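Local coordinates for putative lipoprotein (Bacteroides fragilis, PDB 3QNK) that probably serves as a SusD-like outer-membrane lipoprotein that captures glycans at the cell surface for uptake, its particular ligand being unknown, at residues K461-G472 and K485-Y496. Residues are numbered along the deposited sequence; the frame is centred on the assembly and turned at random.
With PO4 (phosphate ion), chain G.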
ATOM      1  N   LYS B 461      30.387   5.895   2.168  1.00 39.92           N
ATOM      2  CA  LYS B 461      30.840   4.592   1.709  1.00 39.24           C
ATOM      3  C   LYS B 461      31.703   3.920   2.808  1.00 42.11           C
ATOM      4  O   LYS B 461      32.867   3.633   2.577  1.00 42.02           O
ATOM      5  CB  LYS B 461      31.552   4.660   0.334  1.00 40.68           C
ATOM      6  CG  LYS B 461      30.595   5.000  -0.796  1.00 49.43           C
ATOM      7  CD  LYS B 461      31.114   4.559  -2.168  1.00 62.63           C
ATOM      8  CE  LYS B 461      30.221   4.929  -3.358  1.00 80.49           C
ATOM      9  NZ  LYS B 461      28.824   4.390  -3.270  1.00 92.30           N
ATOM     10  N   ILE B 462      31.110   3.711   4.016  1.00 37.16           N
ATOM     11  CA  ILE B 462      31.766   3.088   5.179  1.00 36.14           C
ATOM     12  C   ILE B 462      30.962   1.848   5.690  1.00 44.22           C
ATOM     13  O   ILE B 462      31.028   1.502   6.884  1.00 44.25           O
ATOM     14  CB  ILE B 462      32.054   4.095   6.319  1.00 37.93           C
ATOM     15  CG1 ILE B 462      30.772   4.745   6.869  1.00 38.35           C
ATOM     16  CG2 ILE B 462      33.094   5.125   5.892  1.00 38.00           C
ATOM     17  CD1 ILE B 462      30.883   5.349   8.244  1.00 44.41           C
ATOM     18  N   GLY B 463      30.260   1.181   4.764  1.00 40.55           N
ATOM     19  CA  GLY B 463      29.479  -0.013   5.040  1.00 40.38           C
ATOM     20  C   GLY B 463      30.275  -1.175   5.606  1.00 47.60           C
ATOM     21  O   GLY B 463      29.879  -1.765   6.629  1.00 47.45           O
ATOM     22  N   PRO B 464      31.446  -1.514   4.996  1.00 44.93           N
ATOM     23  CA  PRO B 464      32.250  -2.642   5.535  1.00 43.70           C
ATOM     24  C   PRO B 464      32.688  -2.444   6.991  1.00 49.61           C
ATOM     25  O   PRO B 464      32.728  -3.392   7.753  1.00 51.75           O
ATOM     26  CB  PRO B 464      33.459  -2.667   4.612  1.00 44.82           C
ATOM     27  CG  PRO B 464      33.005  -1.991   3.360  1.00 48.63           C
ATOM     28  CD  PRO B 464      32.067  -0.949   3.771  1.00 44.54           C
ATOM     29  N   GLU B 465      32.998  -1.216   7.363  1.00 46.12           N
ATOM     30  CA  GLU B 465      33.460  -0.802   8.682  1.00 46.29           C
ATOM     31  C   GLU B 465      32.337  -0.811   9.716  1.00 50.86           C
ATOM     32  O   GLU B 465      32.604  -1.008  10.910  1.00 52.65           O
ATOM     33  CB  GLU B 465      34.037   0.643   8.599  1.00 48.80           C
ATOM     34  CG  GLU B 465      35.285   0.842   7.739  1.00 62.50           C
ATOM     35  CD  GLU B 465      35.133   1.289   6.297  1.00 90.58           C
ATOM     36  OE1 GLU B 465      34.300   0.710   5.564  1.00 74.75           O
ATOM     37  OE2 GLU B 465      35.924   2.163   5.874  1.00108.77           O
ATOM     38  N   THR B 466      31.091  -0.559   9.288  1.00 44.14           N
ATOM     39  CA  THR B 466      29.983  -0.421  10.225  1.00 42.00           C
ATOM     40  C   THR B 466      29.069  -1.649  10.288  1.00 45.85           C
ATOM     41  O   THR B 466      28.606  -1.997  11.375  1.00 44.16           O
ATOM     42  CB  THR B 466      29.176   0.836   9.883  1.00 48.64           C
ATOM     43  OG1 THR B 466      28.635   0.720   8.570  1.00 52.45           O
ATOM     44  CG2 THR B 466      30.002   2.106   9.983  1.00 37.98           C
ATOM     45  N   GLN B 467      28.797  -2.320   9.145  1.00 44.14           N
ATOM     46  CA  GLN B 467      27.917  -3.490   9.146  1.00 41.68           C
ATOM     47  C   GLN B 467      28.746  -4.744   9.428  1.00 48.91           C
ATOM     48  O   GLN B 467      29.069  -5.515   8.513  1.00 51.11           O
ATOM     49  CB  GLN B 467      27.120  -3.582   7.831  1.00 42.01           C
ATOM     50  CG  GLN B 467      26.111  -2.445   7.609  1.00 34.85           C
ATOM     51  CD  GLN B 467      24.964  -2.485   8.596  1.00 51.03           C
ATOM     52  OE1 GLN B 467      25.004  -1.834   9.646  1.00 48.98           O
ATOM     53  NE2 GLN B 467      23.899  -3.200   8.269  1.00 34.03           N
ATOM     54  N   THR B 468      29.125  -4.915  10.715  1.00 45.45           N
ATOM     55  CA  THR B 468      29.921  -6.034  11.227  1.00 46.22           C
ATOM     56  C   THR B 468      29.249  -6.653  12.445  1.00 50.81           C
ATOM     57  O   THR B 468      28.027  -6.667  12.525  1.00 51.20           O
ATOM     58  CB  THR B 468      31.346  -5.579  11.597  1.00 59.17           C
ATOM     59  OG1 THR B 468      31.280  -4.388  12.376  1.00 57.21           O
ATOM     60  CG2 THR B 468      32.217  -5.367  10.406  1.00 65.95           C
ATOM     61  N   THR B 469      30.058  -7.178  13.397  1.00 45.88           N
ATOM     62  CA  THR B 469      29.548  -7.723  14.635  1.00 44.99           C
ATOM     63  C   THR B 469      29.324  -6.554  15.570  1.00 50.44           C
ATOM     64  O   THR B 469      30.266  -5.805  15.861  1.00 53.02           O
ATOM     65  CB  THR B 469      30.466  -8.793  15.195  1.00 41.84           C
ATOM     66  OG1 THR B 469      30.517  -9.866  14.261  1.00 47.58           O
ATOM     67  CG2 THR B 469      29.981  -9.327  16.536  1.00 37.19           C
ATOM     68  N   LEU B 470      28.065  -6.384  15.996  1.00 44.60           N
ATOM     69  CA  LEU B 470      27.630  -5.320  16.891  1.00 42.49           C
ATOM     70  C   LEU B 470      27.426  -5.911  18.270  1.00 48.18           C
ATOM     71  O   LEU B 470      27.197  -7.109  18.408  1.00 46.40           O
ATOM     72  CB  LEU B 470      26.384  -4.600  16.373  1.00 40.61           C
ATOM     73  CG  LEU B 470      26.503  -3.992  14.978  1.00 43.33           C
ATOM     74  CD1 LEU B 470      25.177  -3.518  14.519  1.00 43.05           C
ATOM     75  CD2 LEU B 470      27.510  -2.817  14.939  1.00 48.15           C
ATOM     76  N   HIS B 471      27.561  -5.067  19.294  1.00 46.40           N
ATOM     77  CA  HIS B 471      27.546  -5.488  20.674  1.00 46.19           C
ATOM     78  C   HIS B 471      26.509  -4.751  21.517  1.00 52.06           C
ATOM     79  O   HIS B 471      25.867  -3.803  21.066  1.00 50.17           O
ATOM     80  CB  HIS B 471      28.953  -5.267  21.255  1.00 46.52           C
ATOM     81  CG  HIS B 471      30.000  -6.071  20.556  1.00 49.49           C
ATOM     82  ND1 HIS B 471      30.660  -5.587  19.435  1.00 49.90           N
ATOM     83  CD2 HIS B 471      30.402  -7.346  20.780  1.00 50.83           C
ATOM     84  CE1 HIS B 471      31.467  -6.561  19.045  1.00 48.94           C
ATOM     85  NE2 HIS B 471      31.335  -7.642  19.816  1.00 50.07           N
ATOM     86  N   GLY B 472      26.365  -5.228  22.748  1.00 50.78           N
ATOM     87  CA  GLY B 472      25.483  -4.664  23.764  1.00 50.27           C
ATOM     88  C   GLY B 472      25.914  -5.103  25.145  1.00 51.20           C
ATOM     89  O   GLY B 472      27.017  -5.619  25.305  1.00 52.02           O
ATOM     90  N   LYS B 485      27.508  -9.992  22.040  1.00 40.25           N
ATOM     91  CA  LYS B 485      27.352  -9.840  20.585  1.00 37.87           C
ATOM     92  C   LYS B 485      25.850  -9.669  20.368  1.00 43.09           C
ATOM     93  O   LYS B 485      25.079 -10.439  20.942  1.00 45.46           O
ATOM     94  CB  LYS B 485      27.913 -11.051  19.819  1.00 38.60           C
ATOM     95  CG  LYS B 485      29.418 -11.044  19.636  1.00 41.62           C
ATOM     96  CD  LYS B 485      29.898 -12.386  19.114  1.00 43.14           C
ATOM     97  CE  LYS B 485      31.239 -12.371  18.388  1.00 44.23           C
ATOM     98  NZ  LYS B 485      32.419 -12.521  19.293  1.00 64.95           N
ATOM     99  N   THR B 486      25.407  -8.636  19.650  1.00 39.29           N
ATOM    100  CA  THR B 486      23.958  -8.413  19.489  1.00 39.55           C
ATOM    101  C   THR B 486      23.482  -8.704  18.075  1.00 44.31           C
ATOM    102  O   THR B 486      22.289  -8.945  17.880  1.00 45.67           O
ATOM    103  CB  THR B 486      23.563  -6.998  19.905  1.00 49.63           C
ATOM    104  OG1 THR B 486      24.459  -6.081  19.283  1.00 50.79           O
ATOM    105  CG2 THR B 486      23.579  -6.793  21.434  1.00 45.94           C
ATOM    106  N   ASP B 487      24.395  -8.689  17.084  1.00 39.01           N
ATOM    107  CA  ASP B 487      24.074  -8.930  15.680  1.00 37.60           C
ATOM    108  C   ASP B 487      25.352  -9.203  14.898  1.00 44.37           C
ATOM    109  O   ASP B 487      26.317  -8.432  14.991  1.00 43.78           O
ATOM    110  CB  ASP B 487      23.310  -7.736  15.058  1.00 38.44           C
ATOM    111  CG  ASP B 487      22.296  -8.132  13.998  1.00 49.97           C
ATOM    112  OD1 ASP B 487      22.065  -9.364  13.820  1.00 44.34           O
ATOM    113  OD2 ASP B 487      21.724  -7.202  13.336  1.00 60.25           O
ATOM    114  N   ILE B 488      25.369 -10.317  14.150  1.00 42.37           N
ATOM    115  CA  ILE B 488      26.501 -10.680  13.301  1.00 41.95           C
ATOM    116  C   ILE B 488      26.106 -10.281  11.869  1.00 48.14           C
ATOM    117  O   ILE B 488      25.510 -11.073  11.119  1.00 52.89           O
ATOM    118  CB  ILE B 488      26.953 -12.163  13.435  1.00 43.83           C
ATOM    119  CG1 ILE B 488      26.882 -12.712  14.877  1.00 44.88           C
ATOM    120  CG2 ILE B 488      28.287 -12.397  12.768  1.00 42.87           C
ATOM    121  CD1 ILE B 488      27.710 -12.082  15.950  1.00 50.68           C
ATOM    122  N   ARG B 489      26.378  -9.032  11.529  1.00 42.29           N
ATOM    123  CA  ARG B 489      26.066  -8.472  10.207  1.00 40.82           C
ATOM    124  C   ARG B 489      27.205  -8.691   9.197  1.00 43.68           C
ATOM    125  O   ARG B 489      28.358  -8.990   9.569  1.00 40.48           O
ATOM    126  CB  ARG B 489      25.748  -6.963  10.310  1.00 33.62           C
ATOM    127  CG  ARG B 489      24.494  -6.706  11.098  1.00 35.16           C
ATOM    128  CD  ARG B 489      24.110  -5.264  11.164  1.00 44.14           C
ATOM    129  NE  ARG B 489      22.968  -5.098  12.065  1.00 47.25           N
ATOM    130  CZ  ARG B 489      22.449  -3.926  12.405  1.00 53.48           C
ATOM    131  NH1 ARG B 489      22.950  -2.805  11.915  1.00 49.79           N
ATOM    132  NH2 ARG B 489      21.452  -3.864  13.271  1.00 45.12           N
ATOM    133  N   THR B 490      26.881  -8.451   7.922  1.00 41.26           N
ATOM    134  CA  THR B 490      27.872  -8.499   6.869  1.00 41.73           C
ATOM    135  C   THR B 490      27.571  -7.390   5.891  1.00 47.00           C
ATOM    136  O   THR B 490      26.559  -6.710   6.027  1.00 45.68           O
ATOM    137  CB  THR B 490      28.021  -9.880   6.218  1.00 48.13           C
ATOM    138  OG1 THR B 490      29.287  -9.898   5.524  1.00 45.52           O
ATOM    139  CG2 THR B 490      26.838 -10.251   5.295  1.00 43.40           C
ATOM    140  N   TRP B 491      28.476  -7.212   4.899  1.00 44.49           N
ATOM    141  CA  TRP B 491      28.387  -6.168   3.887  1.00 42.42           C
ATOM    142  C   TRP B 491      28.715  -6.682   2.480  1.00 47.40           C
ATOM    143  O   TRP B 491      29.454  -7.660   2.302  1.00 49.75           O
ATOM    144  CB  TRP B 491      29.366  -5.032   4.260  1.00 40.24           C
ATOM    145  CG  TRP B 491      29.296  -3.878   3.303  1.00 41.29           C
ATOM    146  CD1 TRP B 491      30.085  -3.671   2.205  1.00 44.16           C
ATOM    147  CD2 TRP B 491      28.256  -2.889   3.243  1.00 40.44           C
ATOM    148  NE1 TRP B 491      29.613  -2.614   1.476  1.00 42.98           N
ATOM    149  CE2 TRP B 491      28.484  -2.116   2.087  1.00 43.96           C
ATOM    150  CE3 TRP B 491      27.135  -2.597   4.048  1.00 41.06           C
ATOM    151  CZ2 TRP B 491      27.644  -1.056   1.724  1.00 42.88           C
ATOM    152  CZ3 TRP B 491      26.343  -1.505   3.726  1.00 41.79           C
ATOM    153  CH2 TRP B 491      26.607  -0.742   2.581  1.00 42.66           C
ATOM    154  N   ASN B 492      28.147  -6.011   1.488  1.00 41.99           N
ATOM    155  CA  ASN B 492      28.428  -6.112   0.058  1.00 42.04           C
ATOM    156  C   ASN B 492      28.184  -4.727  -0.545  1.00 47.05           C
ATOM    157  O   ASN B 492      27.184  -4.094  -0.213  1.00 45.73           O
ATOM    158  CB  ASN B 492      27.627  -7.175  -0.644  1.00 37.34           C
ATOM    159  CG  ASN B 492      28.076  -7.341  -2.067  1.00 54.42           C
ATOM    160  OD1 ASN B 492      27.707  -6.566  -2.946  1.00 51.43           O
ATOM    161  ND2 ASN B 492      28.969  -8.292  -2.313  1.00 45.43           N
ATOM    162  N   ASP B 493      29.087  -4.266  -1.422  1.00 43.65           N
ATOM    163  CA  ASP B 493      28.994  -2.929  -1.995  1.00 41.81           C
ATOM    164  C   ASP B 493      27.683  -2.660  -2.760  1.00 45.34           C
ATOM    165  O   ASP B 493      27.310  -1.494  -2.870  1.00 44.73           O
ATOM    166  CB  ASP B 493      30.214  -2.644  -2.852  1.00 43.00           C
ATOM    167  CG  ASP B 493      31.497  -2.411  -2.049  1.00 51.82           C
ATOM    168  OD1 ASP B 493      31.403  -2.146  -0.812  1.00 48.11           O
ATOM    169  OD2 ASP B 493      32.580  -2.396  -2.664  1.00 61.70           O
ATOM    170  N   ARG B 494      26.920  -3.703  -3.167  1.00 39.77           N
ATOM    171  CA  ARG B 494      25.631  -3.508  -3.845  1.00 38.62           C
ATOM    172  C   ARG B 494      24.625  -2.834  -2.918  1.00 45.51           C
ATOM    173  O   ARG B 494      23.682  -2.207  -3.411  1.00 48.24           O
ATOM    174  CB  ARG B 494      25.051  -4.847  -4.371  1.00 36.86           C
ATOM    175  CG  ARG B 494      24.593  -5.809  -3.275  1.00 38.03           C
ATOM    176  CD  ARG B 494      24.043  -7.076  -3.828  1.00 36.69           C
ATOM    177  NE  ARG B 494      23.504  -7.878  -2.743  1.00 41.11           N
ATOM    178  CZ  ARG B 494      22.656  -8.886  -2.895  1.00 55.55           C
ATOM    179  NH1 ARG B 494      22.202  -9.208  -4.101  1.00 41.88           N
ATOM    180  NH2 ARG B 494      22.229  -9.561  -1.840  1.00 40.50           N
ATOM    181  N   LEU B 495      24.824  -2.968  -1.580  1.00 41.29           N
ATOM    182  CA  LEU B 495      23.988  -2.393  -0.517  1.00 39.19           C
ATOM    183  C   LEU B 495      24.110  -0.866  -0.435  1.00 44.85           C
ATOM    184  O   LEU B 495      23.423  -0.235   0.383  1.00 45.14           O
ATOM    185  CB  LEU B 495      24.311  -3.026   0.837  1.00 37.78           C
ATOM    186  CG  LEU B 495      24.069  -4.540   1.007  1.00 40.42           C
ATOM    187  CD1 LEU B 495      24.551  -4.982   2.357  1.00 40.37           C
ATOM    188  CD2 LEU B 495      22.574  -4.929   0.842  1.00 34.61           C
ATOM    189  N   TYR B 496      24.948  -0.250  -1.322  1.00 43.11           N
ATOM    190  CA  TYR B 496      25.078   1.227  -1.395  1.00 41.23           C
ATOM    191  C   TYR B 496      23.870   1.809  -2.147  1.00 47.42           C
ATOM    192  O   TYR B 496      23.660   3.031  -2.139  1.00 46.38           O
ATOM    193  CB  TYR B 496      26.407   1.676  -1.996  1.00 39.25           C
ATOM    194  CG  TYR B 496      27.563   1.605  -1.017  1.00 39.31           C
ATOM    195  CD1 TYR B 496      27.453   2.132   0.268  1.00 39.10           C
ATOM    196  CD2 TYR B 496      28.777   1.033  -1.382  1.00 42.70           C
ATOM    197  CE1 TYR B 496      28.506   2.047   1.176  1.00 39.72           C
ATOM    198  CE2 TYR B 496      29.831   0.918  -0.466  1.00 44.05           C
ATOM    199  CZ  TYR B 496      29.700   1.449   0.801  1.00 46.55           C
ATOM    200  OH  TYR B 496      30.749   1.344   1.678  1.00 46.25           O
TER
HETATM  201  P   PO4 G 602      22.288 -13.143  14.558  1.00 83.73           P
HETATM  202  O1  PO4 G 602      23.323 -12.997  13.219  1.00 89.43           O
HETATM  203  O2  PO4 G 602      21.615 -14.755  14.664  1.00 81.58           O
HETATM  204  O3  PO4 G 602      23.285 -12.773  15.720  1.00 92.15           O
HETATM  205  O4  PO4 G 602      21.218 -11.914  14.795  1.00 83.21           O
HETATM  206  O   HOH W   1      24.430  -4.735   5.742  1.00 38.77           O
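Trp491 lies flat against the start of the short helix 463-466: Gly463 CA sits over its six-membered ring, 3.5 Å from the centroid, and Pro464 CD over its five-membered ring. With CG anti to the backbone N (chi1 -177°), the indole swings across to that backbone, while its NE1 binds Asp493 OD1 within the ring plane. Gln467 CG closes on the indole edge. Gly463 N bonds to Tyr496 OH at 3.1 Å, and Trp491 CZ2 packs over one face of the Tyr496 ring. The second packed centre is the guanidinium of Arg489, reached by a chain extended from CG to NE. Leu470 CD1 lies over its centre, 3.5 Å from CZ, and two acceptors line its edge: Gln467 OE1, 3.2 Å from NH1, and Asp487 OD2, in a salt bridge 2.8 Å from NE. Ser46 O also takes a bond from NH2, Asn62 holds Gln467 NE2, and Tyr63 meets the other Asp487 oxygen, tying the base of the hairpin and the adjoining loops to Ser46, Asn62 and Tyr63.

Beyond this, strands 469-475 and 480-488 pair antiparallel, with a classic beta bulge where Thr486 and Asp487 both face Leu470; Thr486 N gives Leu470 O a 2.7 Å bond. The solvent side is looser. Thr469 CG2 merely rests on the aliphatic parts of Lys485 and Ile488, and at the far end Lys461 runs over the opposite face of Tyr496, CG above its centre.

Chemically, the in-plane acceptors fix the rotation of the buried guanidinium, and Asp487 probably balances its charge, whereas Lys485 offers its hydrocarbon chain and Lys461 adds an off-centre cation-pi contact, NZ 4.3 Å from the Tyr496 ring centroid.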